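Local coordinates for enterochelin esterase (Salmonella enterica subsp. enterica serovar Typhimurium, PDB 3MGA), which probably hydrolyses the ester bonds of ferric enterobactin, the iron-loaded siderophore, so that its iron can be released inside the cell, at residues 354-357 / 358-362; 381-385 / 386-390; 108-111 / 112-115; 73-76 / 77-80; 243-246 / 247-251. All coordinates share one frame; numbering follows the deposited sequence. Where two conformers were deposited one is given.

Contact 1: residues 354-357 / 358-362; sequences PIVF and QANQA
Val356 and Asn360 meet one turn apart on helix 354-367, the helix of the beta-alpha-beta unit that links strands 344-350 and 373-379 in the alpha/beta-hydrolase part of the chain. Val356 O takes two N-H groups from the same residue. Asn360 N reaches it over 2.9 Å, the usual i to i+4 helix bond, nearly along the C=O axis. Asn360 ND2 also lies 2.9 Å from Val356 O, but it stands well above the carbonyl plane, 45° out of it, while the oxygen lies close to the plane of the Asn360 amide. That amide has CG anti to its own carbonyl carbon (chi1 -79°), which turns ND2 back along the helix and alongside the Val356 side chain, 3.5 Å from CG1. ND2 donates as well to Gly314 O, and the amide, buried between loop and sheet, thus ties the helix to the segment after strand 308-312. The neighbouring carbonyls are satisfied in the ordinary way: Gln358 N binds Pro354 O at 2.8 Å, Ala359 N binds Ile355 O at 3.0 Å, and Gln361 N binds Phe357 O at 3.0 Å. On the flank facing strand 373-379, Phe357 and Gln361 share Trp376 as a neighbour. Gln361 sends its amide across the outer end of the Phe357 ring, the two planes 46° apart, an oblique approach rather than a stack. Its nearest atom there, Gln361 NE2, sits 3.2 Å from Phe357 CE2.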
loop_
_atom_site.group_PDB
_atom_site.type_symbol
_atom_site.label_atom_id
_atom_site.label_comp_id
_atom_site.label_asym_id
_atom_site.label_seq_id
_atom_site.Cartn_x
_atom_site.Cartn_y
_atom_site.Cartn_z
ATOM N N PRO A 354 -13.657 -0.010 -3.130
ATOM C CA PRO A 354 -14.840 0.834 -3.331
ATOM C C PRO A 354 -15.048 1.918 -2.297
ATOM O O PRO A 354 -15.176 3.087 -2.657
ATOM C CB PRO A 354 -16.004 -0.164 -3.274
ATOM C CG PRO A 354 -15.447 -1.417 -3.748
ATOM C CD PRO A 354 -13.970 -1.426 -3.400
ATOM N N ILE A 355 -15.087 1.533 -1.026
ATOM C CA ILE A 355 -15.314 2.492 0.041
ATOM C C ILE A 355 -14.253 3.581 -0.021
ATOM O O ILE A 355 -14.574 4.768 -0.095
ATOM C CB ILE A 355 -15.336 1.819 1.434
ATOM C CG1 ILE A 355 -16.517 0.842 1.533
ATOM C CG2 ILE A 355 -15.459 2.863 2.532
ATOM C CD1 ILE A 355 -16.677 0.183 2.904
ATOM N N VAL A 356 -12.991 3.164 -0.019
ATOM C CA VAL A 356 -11.877 4.101 -0.075
ATOM C C VAL A 356 -11.912 4.905 -1.372
ATOM O O VAL A 356 -11.763 6.120 -1.353
ATOM C CB VAL A 356 -10.530 3.379 0.067
ATOM C CG1 VAL A 356 -9.358 4.353 -0.151
ATOM C CG2 VAL A 356 -10.440 2.705 1.431
ATOM N N PHE A 357 -12.134 4.222 -2.491
ATOM C CA PHE A 357 -12.195 4.882 -3.793
ATOM C C PHE A 357 -13.269 5.979 -3.844
ATOM O O PHE A 357 -13.003 7.106 -4.275
ATOM C CB PHE A 357 -12.447 3.851 -4.884
ATOM C CG PHE A 357 -12.419 4.419 -6.270
ATOM C CD1 PHE A 357 -11.213 4.644 -6.913
ATOM C CD2 PHE A 357 -13.593 4.712 -6.939
ATOM C CE1 PHE A 357 -11.182 5.165 -8.189
ATOM C CE2 PHE A 357 -13.562 5.225 -8.218
ATOM C CZ PHE A 357 -12.354 5.449 -8.844
ATOM N N GLN A 358 -14.481 5.648 -3.416
ATOM C CA GLN A 358 -15.576 6.621 -3.405
ATOM C C GLN A 358 -15.243 7.780 -2.478
ATOM O O GLN A 358 -15.533 8.935 -2.785
ATOM C CB GLN A 358 -16.887 5.960 -2.980
ATOM C CG GLN A 358 -17.471 5.006 -4.017
ATOM C CD GLN A 358 -18.726 4.292 -3.525
ATOM O OE1 GLN A 358 -19.741 4.237 -4.229
ATOM N NE2 GLN A 358 -18.673 3.774 -2.297
ATOM N N ALA A 359 -14.625 7.466 -1.345
ATOM C CA ALA A 359 -14.241 8.483 -0.386
ATOM C C ALA A 359 -13.239 9.449 -1.028
ATOM O O ALA A 359 -13.339 10.663 -0.852
ATOM C CB ALA A 359 -13.655 7.843 0.854
ATOM N N ASN A 360 -12.276 8.916 -1.773
ATOM C CA ASN A 360 -11.293 9.779 -2.435
ATOM C C ASN A 360 -11.870 10.640 -3.553
ATOM O O ASN A 360 -11.367 11.735 -3.804
ATOM C CB ASN A 360 -10.072 9.003 -2.925
ATOM C CG ASN A 360 -9.095 8.696 -1.809
ATOM O OD1 ASN A 360 -8.031 9.312 -1.728
ATOM N ND2 ASN A 360 -9.467 7.786 -0.915
ATOM N N GLN A 361 -12.920 10.153 -4.217
ATOM C CA GLN A 361 -13.594 10.925 -5.269
ATOM C C GLN A 361 -14.273 12.143 -4.670
ATOM O O GLN A 361 -14.158 13.252 -5.195
ATOM C CB GLN A 361 -14.642 10.087 -5.999
ATOM C CG GLN A 361 -14.069 9.050 -6.933
ATOM C CD GLN A 361 -15.151 8.276 -7.656
ATOM O OE1 GLN A 361 -16.148 7.881 -7.057
ATOM N NE2 GLN A 361 -14.947 8.032 -8.951
ATOM N N ALA A 362 -14.995 11.928 -3.577
ATOM C CA ALA A 362 -15.687 13.013 -2.883
ATOM C C ALA A 362 -14.663 14.023 -2.387
ATOM O O ALA A 362 -14.889 15.232 -2.466
ATOM C CB ALA A 362 -16.510 12.477 -1.723
#

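Contact 2: residues 381-385 / 386-390; sequences GGHDA and LCWRG
Trp388 points the edge of its six-membered ring at the face of His383, a T-shaped pair with centroids 5.2 Å apart and planes at 82°. Trp388 CZ2 stands over the centre of the imidazole. The indole in turn lies across the backbone of the chain entering helix 385-399: Asp384 O sits over one face, 3.3 Å from Trp388 CG, and Ala385 CB touches the rim 3.7 Å from Trp388 CE3. The same carbonyl, Asp384 O, takes the helical bond from Trp388 N at 3.1 Å and a weak one from Cys387 N. Asp384 is the N-cap. With CG anti to the backbone N (chi1 -164°), its carboxylate reaches forward to the first turn, where OD1 accepts from Leu386 N at 3.1 Å, on the anti side and out of the carboxylate plane. Further out, Ser94 OG of the N-terminal part bonds Asp384 OD1, and Ser313 OG bonds Trp388 NE1, so the capping carboxylate and the indole that packs on His383 are each held from outside. His383 is the centre of an inverse gamma turn; its ND1 bonds Glu353 OE2, its side chain touches Ser289, and NE2 makes a weak bond to a bound glycerol. A histidine after the last strand, between a carboxylate and the serine of a GxSxG nucleophile elbow, is consistent with the catalytic triad of an alpha/beta-hydrolase esterase.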
loop_
_atom_site.group_PDB
_atom_site.type_symbol
_atom_site.label_atom_id
_atom_site.label_comp_id
_atom_site.label_asym_id
_atom_site.label_seq_id
_atom_site.Cartn_x
_atom_site.Cartn_y
_atom_site.Cartn_z
ATOM N N GLY A 381 -6.394 -1.985 -9.009
ATOM C CA GLY A 381 -5.898 -2.780 -7.892
ATOM C C GLY A 381 -6.599 -2.272 -6.641
ATOM O O GLY A 381 -7.567 -1.508 -6.749
ATOM N N GLY A 382 -6.110 -2.647 -5.458
ATOM C CA GLY A 382 -6.761 -2.228 -4.217
ATOM C C GLY A 382 -5.918 -1.680 -3.080
ATOM O O GLY A 382 -4.937 -0.970 -3.294
ATOM N N HIS A 383 -6.353 -1.990 -1.860
ATOM C CA HIS A 383 -5.698 -1.564 -0.621
ATOM C C HIS A 383 -4.508 -2.518 -0.500
ATOM O O HIS A 383 -4.458 -3.381 0.377
ATOM C CB HIS A 383 -6.699 -1.729 0.527
ATOM C CG HIS A 383 -6.372 -0.938 1.750
ATOM N ND1 HIS A 383 -6.716 0.390 1.880
ATOM C CD2 HIS A 383 -5.768 -1.288 2.909
ATOM C CE1 HIS A 383 -6.319 0.830 3.061
ATOM N NE2 HIS A 383 -5.748 -0.170 3.708
ATOM N N ASP A 384 -3.528 -2.318 -1.372
ATOM C CA ASP A 384 -2.437 -3.262 -1.512
ATOM C C ASP A 384 -1.060 -2.591 -1.643
ATOM O O ASP A 384 -0.851 -1.788 -2.540
ATOM C CB ASP A 384 -2.798 -4.040 -2.790
ATOM C CG ASP A 384 -2.040 -5.332 -2.962
ATOM O OD1 ASP A 384 -0.878 -5.471 -2.526
ATOM O OD2 ASP A 384 -2.637 -6.214 -3.601
ATOM N N ALA A 385 -0.126 -2.928 -0.756
ATOM C CA ALA A 385 1.243 -2.343 -0.799
ATOM C C ALA A 385 2.045 -2.701 -2.076
ATOM O O ALA A 385 2.986 -2.003 -2.429
ATOM C CB ALA A 385 2.036 -2.709 0.452
ATOM N N LEU A 386 1.689 -3.785 -2.752
ATOM C CA LEU A 386 2.361 -4.136 -3.995
ATOM C C LEU A 386 2.080 -3.041 -5.036
ATOM O O LEU A 386 2.954 -2.681 -5.818
ATOM C CB LEU A 386 1.891 -5.487 -4.504
ATOM C CG LEU A 386 2.524 -5.996 -5.798
ATOM C CD1 LEU A 386 3.965 -6.348 -5.558
ATOM C CD2 LEU A 386 1.755 -7.207 -6.307
ATOM N N CYS A 387 0.865 -2.500 -5.031
ATOM C CA CYS A 387 0.496 -1.425 -5.953
ATOM C C CYS A 387 1.048 -0.106 -5.455
ATOM O O CYS A 387 1.598 0.685 -6.239
ATOM C CB CYS A 387 -1.027 -1.290 -6.094
ATOM S SG CYS A 387 -1.880 -2.755 -6.700
ATOM N N TRP A 388 0.905 0.143 -4.150
ATOM C CA TRP A 388 1.375 1.407 -3.585
ATOM C C TRP A 388 2.853 1.642 -3.829
ATOM O O TRP A 388 3.257 2.773 -4.048
ATOM C CB TRP A 388 1.128 1.540 -2.073
ATOM C CG TRP A 388 -0.269 1.339 -1.587
ATOM C CD1 TRP A 388 -1.416 1.677 -2.225
ATOM C CD2 TRP A 388 -0.656 0.896 -0.277
ATOM N NE1 TRP A 388 -2.506 1.390 -1.430
ATOM C CE2 TRP A 388 -2.059 0.925 -0.223
ATOM C CE3 TRP A 388 0.053 0.444 0.844
ATOM C CZ2 TRP A 388 -2.774 0.511 0.907
ATOM C CZ3 TRP A 388 -0.664 0.029 1.970
ATOM C CH2 TRP A 388 -2.055 0.071 1.992
ATOM N N ARG A 389 3.669 0.594 -3.797
ATOM C CA ARG A 389 5.113 0.796 -3.981
ATOM C C ARG A 389 5.405 1.543 -5.280
ATOM O O ARG A 389 6.300 2.384 -5.323
ATOM C CB ARG A 389 5.897 -0.522 -3.960
ATOM C CG ARG A 389 5.905 -1.292 -5.279
ATOM C CD ARG A 389 6.690 -2.561 -5.156
ATOM N NE ARG A 389 6.869 -3.222 -6.444
ATOM C CZ ARG A 389 7.615 -4.309 -6.629
ATOM N NH1 ARG A 389 7.728 -4.837 -7.840
ATOM N NH2 ARG A 389 8.253 -4.866 -5.610
ATOM N N GLY A 390 4.647 1.235 -6.332
ATOM C CA GLY A 390 4.833 1.881 -7.632
ATOM C C GLY A 390 4.285 3.292 -7.654
ATOM O O GLY A 390 4.849 4.181 -8.281
#

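Contact 3: residues 108-111 / 112-115; sequences AFAP and GETP
Phe109 and Pro115 close the base of this surface loop, with the turn from Ala110 to Glu113 at its tip. Phe109 has CG anti to its carbonyl carbon (chi1 -58°), which carries the ring across toward the returning chain. One side of the ring, CD1 and CE1, meets Pro115 there; the closest pair is Phe109 CE1 to Pro115 CB at 3.5 Å, and the two side chains cross at about a right angle. The backbone of Phe109 also lies beside a carboxylate, with Phe109 CA 3.4 Å from Glu113 OE2. At Ala110 the polar contacts concentrate. Ala110 N donates to Glu113 OE2 at 2.8 Å with an N-H...O angle of 163°, meeting the oxygen nearly along its C-O bond. The glutamate has CG anti to the backbone N (chi1 176°) and is extended beyond it, so that it reaches straight across to the opposite arm. Ala110 O receives Glu113 N at 3.1 Å, a weak bond, so residues 110 and 113 are linked twice, once through backbone and once through side chain. Outside the loop, Gln68 NE2 donates to both Ala110 O and Glu113 O and stitches the two arms to a neighbouring loop. Pro111 occupies the first corner, and Gly112 the second with positive phi, where a side chain would strike Pro111 O. Proline followed by glycine at these corners is the classic composition of a type II beta turn.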
loop_
_atom_site.group_PDB
_atom_site.type_symbol
_atom_site.label_atom_id
_atom_site.label_comp_id
_atom_site.label_asym_id
_atom_site.label_seq_id
_atom_site.Cartn_x
_atom_site.Cartn_y
_atom_site.Cartn_z
ATOM N N ALA A 108 -23.040 -20.101 5.631
ATOM C CA ALA A 108 -23.434 -20.386 4.257
ATOM C C ALA A 108 -23.834 -19.097 3.550
ATOM O O ALA A 108 -24.246 -18.130 4.191
ATOM C CB ALA A 108 -24.591 -21.381 4.231
ATOM N N PHE A 109 -23.693 -19.087 2.229
ATOM C CA PHE A 109 -24.065 -17.932 1.422
ATOM C C PHE A 109 -24.789 -18.409 0.173
ATOM O O PHE A 109 -24.286 -19.270 -0.550
ATOM C CB PHE A 109 -22.836 -17.111 1.011
ATOM C CG PHE A 109 -22.026 -16.598 2.172
ATOM C CD1 PHE A 109 -22.442 -15.484 2.887
ATOM C CD2 PHE A 109 -20.832 -17.212 2.532
ATOM C CE1 PHE A 109 -21.696 -15.008 3.956
ATOM C CE2 PHE A 109 -20.081 -16.736 3.598
ATOM C CZ PHE A 109 -20.513 -15.633 4.309
ATOM N N ALA A 110 -25.973 -17.860 -0.071
ATOM C CA ALA A 110 -26.745 -18.213 -1.254
ATOM C C ALA A 110 -26.155 -17.451 -2.436
ATOM O O ALA A 110 -25.567 -16.386 -2.247
ATOM C CB ALA A 110 -28.209 -17.854 -1.064
ATOM N N PRO A 111 -26.285 -17.997 -3.658
ATOM C CA PRO A 111 -25.745 -17.292 -4.824
ATOM C C PRO A 111 -26.370 -15.904 -4.997
ATOM O O PRO A 111 -27.594 -15.779 -5.043
ATOM C CB PRO A 111 -26.125 -18.206 -6.001
ATOM C CG PRO A 111 -26.335 -19.546 -5.402
ATOM C CD PRO A 111 -26.861 -19.306 -4.020
ATOM N N GLY A 112 -25.531 -14.875 -5.079
ATOM C CA GLY A 112 -26.006 -13.500 -5.248
ATOM C C GLY A 112 -26.375 -12.811 -3.944
ATOM O O GLY A 112 -27.117 -11.825 -3.945
ATOM N N GLU A 113 -25.862 -13.332 -2.831
ATOM C CA GLU A 113 -26.112 -12.759 -1.514
ATOM C C GLU A 113 -24.896 -11.957 -1.073
ATOM O O GLU A 113 -23.830 -12.524 -0.861
ATOM C CB GLU A 113 -26.374 -13.863 -0.484
ATOM C CG GLU A 113 -26.563 -13.351 0.954
ATOM C CD GLU A 113 -26.627 -14.469 1.989
ATOM O OE1 GLU A 113 -26.703 -14.153 3.196
ATOM O OE2 GLU A 113 -26.590 -15.660 1.605
ATOM N N THR A 114 -25.059 -10.643 -0.939
ATOM C CA THR A 114 -23.981 -9.774 -0.483
ATOM C C THR A 114 -23.822 -9.966 1.022
ATOM O O THR A 114 -24.728 -9.625 1.782
ATOM C CB THR A 114 -24.285 -8.281 -0.762
ATOM O OG1 THR A 114 -24.424 -8.064 -2.173
ATOM C CG2 THR A 114 -23.166 -7.389 -0.226
ATOM N N PRO A 115 -22.685 -10.534 1.468
ATOM C CA PRO A 115 -22.524 -10.706 2.908
ATOM C C PRO A 115 -22.204 -9.396 3.605
ATOM O O PRO A 115 -21.836 -8.421 2.949
ATOM C CB PRO A 115 -21.326 -11.661 3.019
ATOM C CG PRO A 115 -21.159 -12.248 1.650
ATOM C CD PRO A 115 -21.572 -11.156 0.733
#

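Contact 4: residues 73-76 / 77-80; sequences ARIA and GTDV
Ile75 O is gripped twice by Thr78. The backbone Thr78 N donates to it at 3.0 Å, closing the type II beta turn from Ile75 to Thr78, while Thr78 OG1 donates at 2.8 Å and lies in the carbonyl plane, on a lone pair. A chi1 of 59° sets OG1 between the backbone N and carbonyl carbon of Thr78, within reach of Ile75 O. A second pair of backbone groups holds the arms farther down: Ile75 N bonds Val80 O at 2.9 Å, and this oxygen is also approached by Arg74 CA at 3.0 Å in a C-H...O contact. Arg74 bends at chi3 (48°) to bring its guanidinium edge round to the far arm, but the bond from Arg74 NE to Thr78 O is long and weak at 3.5 Å. Its firmer partner is Asp40, whose OD2 forms a salt bridge with NH2. Nonpolar packing is light: Ile75 CG1 meets Val80 CG1 at 4.2 Å, and Val80 continues inward against Trp15 and Trp16 of helix 13-17. Gly77 takes the second corner, where positive phi would drive a side chain into Ala76 O. The hairpin formed by strands 73-74 and 80-87 is therefore held here mainly by polar groups: the turn by two Thr78 bonds to one carbonyl and the arms by Ile75 N to Val80 O, while the Arg74-Asp40 salt bridge ties it to the chain beside it.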
loop_
_atom_site.group_PDB
_atom_site.type_symbol
_atom_site.label_atom_id
_atom_site.label_comp_id
_atom_site.label_asym_id
_atom_site.label_seq_id
_atom_site.Cartn_x
_atom_site.Cartn_y
_atom_site.Cartn_z
ATOM N N ALA A 73 -10.593 -26.210 -4.822
ATOM C CA ALA A 73 -11.183 -27.529 -4.859
ATOM C C ALA A 73 -10.119 -28.445 -5.439
ATOM O O ALA A 73 -9.379 -28.037 -6.344
ATOM C CB ALA A 73 -12.431 -27.533 -5.728
ATOM N N ARG A 74 -10.015 -29.662 -4.910
ATOM C CA ARG A 74 -9.023 -30.605 -5.420
ATOM C C ARG A 74 -9.559 -31.483 -6.543
ATOM O O ARG A 74 -10.728 -31.870 -6.549
ATOM C CB ARG A 74 -8.423 -31.501 -4.321
ATOM C CG ARG A 74 -9.413 -32.236 -3.442
ATOM C CD ARG A 74 -8.812 -33.545 -2.908
ATOM N NE ARG A 74 -7.463 -33.421 -2.346
ATOM C CZ ARG A 74 -7.172 -33.219 -1.062
ATOM N NH1 ARG A 74 -8.131 -33.103 -0.146
ATOM N NH2 ARG A 74 -5.903 -33.139 -0.688
ATOM N N ILE A 75 -8.675 -31.799 -7.485
ATOM C CA ILE A 75 -9.021 -32.648 -8.609
ATOM C C ILE A 75 -9.044 -34.062 -8.042
ATOM O O ILE A 75 -7.997 -34.613 -7.714
ATOM C CB ILE A 75 -7.985 -32.545 -9.757
ATOM C CG1 ILE A 75 -7.659 -31.078 -10.071
ATOM C CG2 ILE A 75 -8.477 -33.287 -10.994
ATOM C CD1 ILE A 75 -8.875 -30.216 -10.324
ATOM N N ALA A 76 -10.244 -34.622 -7.898
ATOM C CA ALA A 76 -10.428 -35.963 -7.333
ATOM C C ALA A 76 -9.315 -36.948 -7.713
ATOM O O ALA A 76 -9.016 -37.128 -8.892
ATOM C CB ALA A 76 -11.786 -36.525 -7.743
ATOM N N GLY A 77 -8.705 -37.566 -6.702
ATOM C CA GLY A 77 -7.638 -38.552 -6.904
ATOM C C GLY A 77 -6.211 -38.043 -6.750
ATOM O O GLY A 77 -5.292 -38.841 -6.570
ATOM N N THR A 78 -6.020 -36.725 -6.814
ATOM C CA THR A 78 -4.682 -36.125 -6.715
ATOM C C THR A 78 -4.537 -35.119 -5.572
ATOM O O THR A 78 -5.516 -34.731 -4.940
ATOM C CB THR A 78 -4.326 -35.383 -8.015
ATOM O OG1 THR A 78 -5.304 -34.365 -8.262
ATOM C CG2 THR A 78 -4.285 -36.334 -9.191
ATOM N N ASP A 79 -3.295 -34.701 -5.327
ATOM C CA ASP A 79 -2.990 -33.707 -4.293
ATOM C C ASP A 79 -3.039 -32.286 -4.871
ATOM O O ASP A 79 -2.444 -31.363 -4.313
ATOM C CB ASP A 79 -1.605 -33.965 -3.680
ATOM C CG ASP A 79 -0.461 -33.773 -4.679
ATOM O OD1 ASP A 79 -0.725 -33.468 -5.862
ATOM O OD2 ASP A 79 0.710 -33.932 -4.273
ATOM N N VAL A 80 -3.742 -32.118 -5.990
ATOM C CA VAL A 80 -3.837 -30.828 -6.644
ATOM C C VAL A 80 -5.119 -30.103 -6.287
ATOM O O VAL A 80 -6.211 -30.648 -6.450
ATOM C CB VAL A 80 -3.831 -30.968 -8.180
ATOM C CG1 VAL A 80 -3.929 -29.592 -8.834
ATOM C CG2 VAL A 80 -2.588 -31.704 -8.658
#

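Contact 5: residues 243-246 / 247-251; sequences IDTQ and HRSQE
Asp244 and His247 are joined through one carboxylate oxygen at the start of helix 245-251. Asp244 takes chi1 of 55°, with CG between its backbone N and carbonyl carbon, and this folds the carboxylate over the first turn. OD1 then accepts from His247 N at 2.9 Å, nearly along its C-O bond, and from His247 ND1 at 2.5 Å, a length so short that it is doubtful at this resolution. The imidazole is brought to it by a CG anti to the carbonyl carbon of His247 (chi1 -69°); carboxylate and ring are almost coplanar, 15° apart, with the acid at the ring's edge. Ile243 covers one face of the same ring: its CD1 stands above the plane, toward the rim, and CG2 comes 3.5 Å from His247 ND1. Beyond the cap, Arg248 N binds Asp244 O and Ser249 N binds Thr245 O, both at 2.9 Å. Arg248 is extended as far as NE, which forms a salt bridge with Asp209; it also touches Ser289, and its NH1 bonds a glycerol. The arrangement is an aspartate N-cap made through His247 N, with the histidine-carboxylate bond a less certain addition, on a short helix whose arginine reaches the presumed active site.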
loop_
_atom_site.group_PDB
_atom_site.type_symbol
_atom_site.label_atom_id
_atom_site.label_comp_id
_atom_site.label_asym_id
_atom_site.label_seq_id
_atom_site.Cartn_x
_atom_site.Cartn_y
_atom_site.Cartn_z
ATOM N N ILE A 243 5.442 2.485 14.790
ATOM C CA ILE A 243 5.563 1.735 16.049
ATOM C C ILE A 243 4.696 0.482 16.087
ATOM O O ILE A 243 5.203 -0.635 16.053
ATOM C CB ILE A 243 5.260 2.606 17.311
ATOM C CG1 ILE A 243 6.152 3.847 17.344
ATOM C CG2 ILE A 243 5.457 1.787 18.573
ATOM C CD1 ILE A 243 5.964 4.692 18.585
ATOM N N ASP A 244 3.391 0.670 16.172
ATOM C CA ASP A 244 2.462 -0.452 16.235
ATOM C C ASP A 244 1.061 0.048 15.919
ATOM O O ASP A 244 0.860 1.245 15.745
ATOM C CB ASP A 244 2.532 -1.137 17.613
ATOM C CG ASP A 244 2.291 -0.172 18.765
ATOM O OD1 ASP A 244 1.797 0.947 18.511
ATOM O OD2 ASP A 244 2.589 -0.534 19.926
ATOM N N THR A 245 0.105 -0.868 15.840
ATOM C CA THR A 245 -1.283 -0.527 15.514
ATOM C C THR A 245 -1.925 0.445 16.508
ATOM O O THR A 245 -2.617 1.381 16.109
ATOM C CB THR A 245 -2.135 -1.804 15.383
ATOM O OG1 THR A 245 -1.605 -2.601 14.319
ATOM C CG2 THR A 245 -3.591 -1.474 15.078
ATOM N N GLN A 246 -1.690 0.224 17.793
ATOM C CA GLN A 246 -2.241 1.093 18.821
ATOM C C GLN A 246 -1.785 2.541 18.593
ATOM O O GLN A 246 -2.599 3.451 18.542
ATOM C CB GLN A 246 -1.827 0.591 20.219
ATOM C CG GLN A 246 -2.402 1.384 21.410
ATOM C CD GLN A 246 -1.972 0.808 22.776
ATOM O OE1 GLN A 246 -1.227 -0.177 22.846
ATOM N NE2 GLN A 246 -2.445 1.426 23.862
ATOM N N HIS A 247 -0.486 2.749 18.426
ATOM C CA HIS A 247 0.037 4.099 18.221
ATOM C C HIS A 247 -0.352 4.690 16.880
ATOM O O HIS A 247 -0.765 5.842 16.808
ATOM C CB HIS A 247 1.561 4.123 18.356
ATOM C CG HIS A 247 2.044 3.879 19.752
ATOM N ND1 HIS A 247 2.428 2.635 20.205
ATOM C CD2 HIS A 247 2.210 4.726 20.793
ATOM C CE1 HIS A 247 2.811 2.728 21.467
ATOM N NE2 HIS A 247 2.687 3.985 21.847
ATOM N N ARG A 248 -0.221 3.893 15.825
ATOM C CA ARG A 248 -0.529 4.335 14.479
ATOM C C ARG A 248 -1.984 4.805 14.359
ATOM O O ARG A 248 -2.260 5.851 13.768
ATOM C CB ARG A 248 -0.235 3.204 13.486
ATOM C CG ARG A 248 -0.436 3.575 12.030
ATOM C CD ARG A 248 -0.079 2.424 11.098
ATOM N NE ARG A 248 -0.193 2.836 9.701
ATOM C CZ ARG A 248 -1.302 2.751 8.976
ATOM N NH1 ARG A 248 -2.419 2.257 9.498
ATOM N NH2 ARG A 248 -1.294 3.169 7.718
ATOM N N SER A 249 -2.903 4.028 14.921
ATOM C CA SER A 249 -4.320 4.369 14.878
ATOM C C SER A 249 -4.632 5.614 15.718
ATOM O O SER A 249 -5.666 6.249 15.524
ATOM C CB SER A 249 -5.167 3.179 15.334
ATOM O OG SER A 249 -4.952 2.061 14.485
ATOM N N GLN A 250 -3.737 5.953 16.646
ATOM C CA GLN A 250 -3.898 7.137 17.501
ATOM C C GLN A 250 -3.128 8.363 16.980
ATOM O O GLN A 250 -3.583 9.495 17.139
ATOM C CB GLN A 250 -3.400 6.830 18.922
ATOM C CG GLN A 250 -4.255 5.847 19.712
ATOM C CD GLN A 250 -3.642 5.464 21.070
ATOM O OE1 GLN A 250 -2.410 5.416 21.236
ATOM N NE2 GLN A 250 -4.505 5.165 22.034
ATOM N N GLU A 251 -1.974 8.135 16.356
ATOM C CA GLU A 251 -1.111 9.235 15.899
ATOM C C GLU A 251 -1.292 9.706 14.460
ATOM O O GLU A 251 -1.050 10.872 14.176
ATOM C CB GLU A 251 0.367 8.865 16.140
ATOM C CG GLU A 251 0.699 8.656 17.626
ATOM C CD GLU A 251 2.125 8.180 17.885
ATOM O OE1 GLU A 251 2.779 7.635 16.962
ATOM O OE2 GLU A 251 2.589 8.344 19.035
#

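In the fold
Contacts 1, 2 and 5 lie in the esterase domain, contacts 3 and 4 in the N-terminal part of the chain. Contact 2 sits nearest the middle of the molecule, about 4 Å from its centre, and is partly buried, as is contact 1; the other three are at the surface. Contacts 2 and 5 are both aspartate-capped helix starts, centres about 21 Å apart, and both reach the same serine of the presumed nucleophile elbow. Contact 1 is the opening turns of a helix, where an asparagine amide doubles a backbone bond. Contacts 3 and 4 are both type II turns with glycine at the second corner, but one is braced by a carboxylate, the other by a hydroxyl.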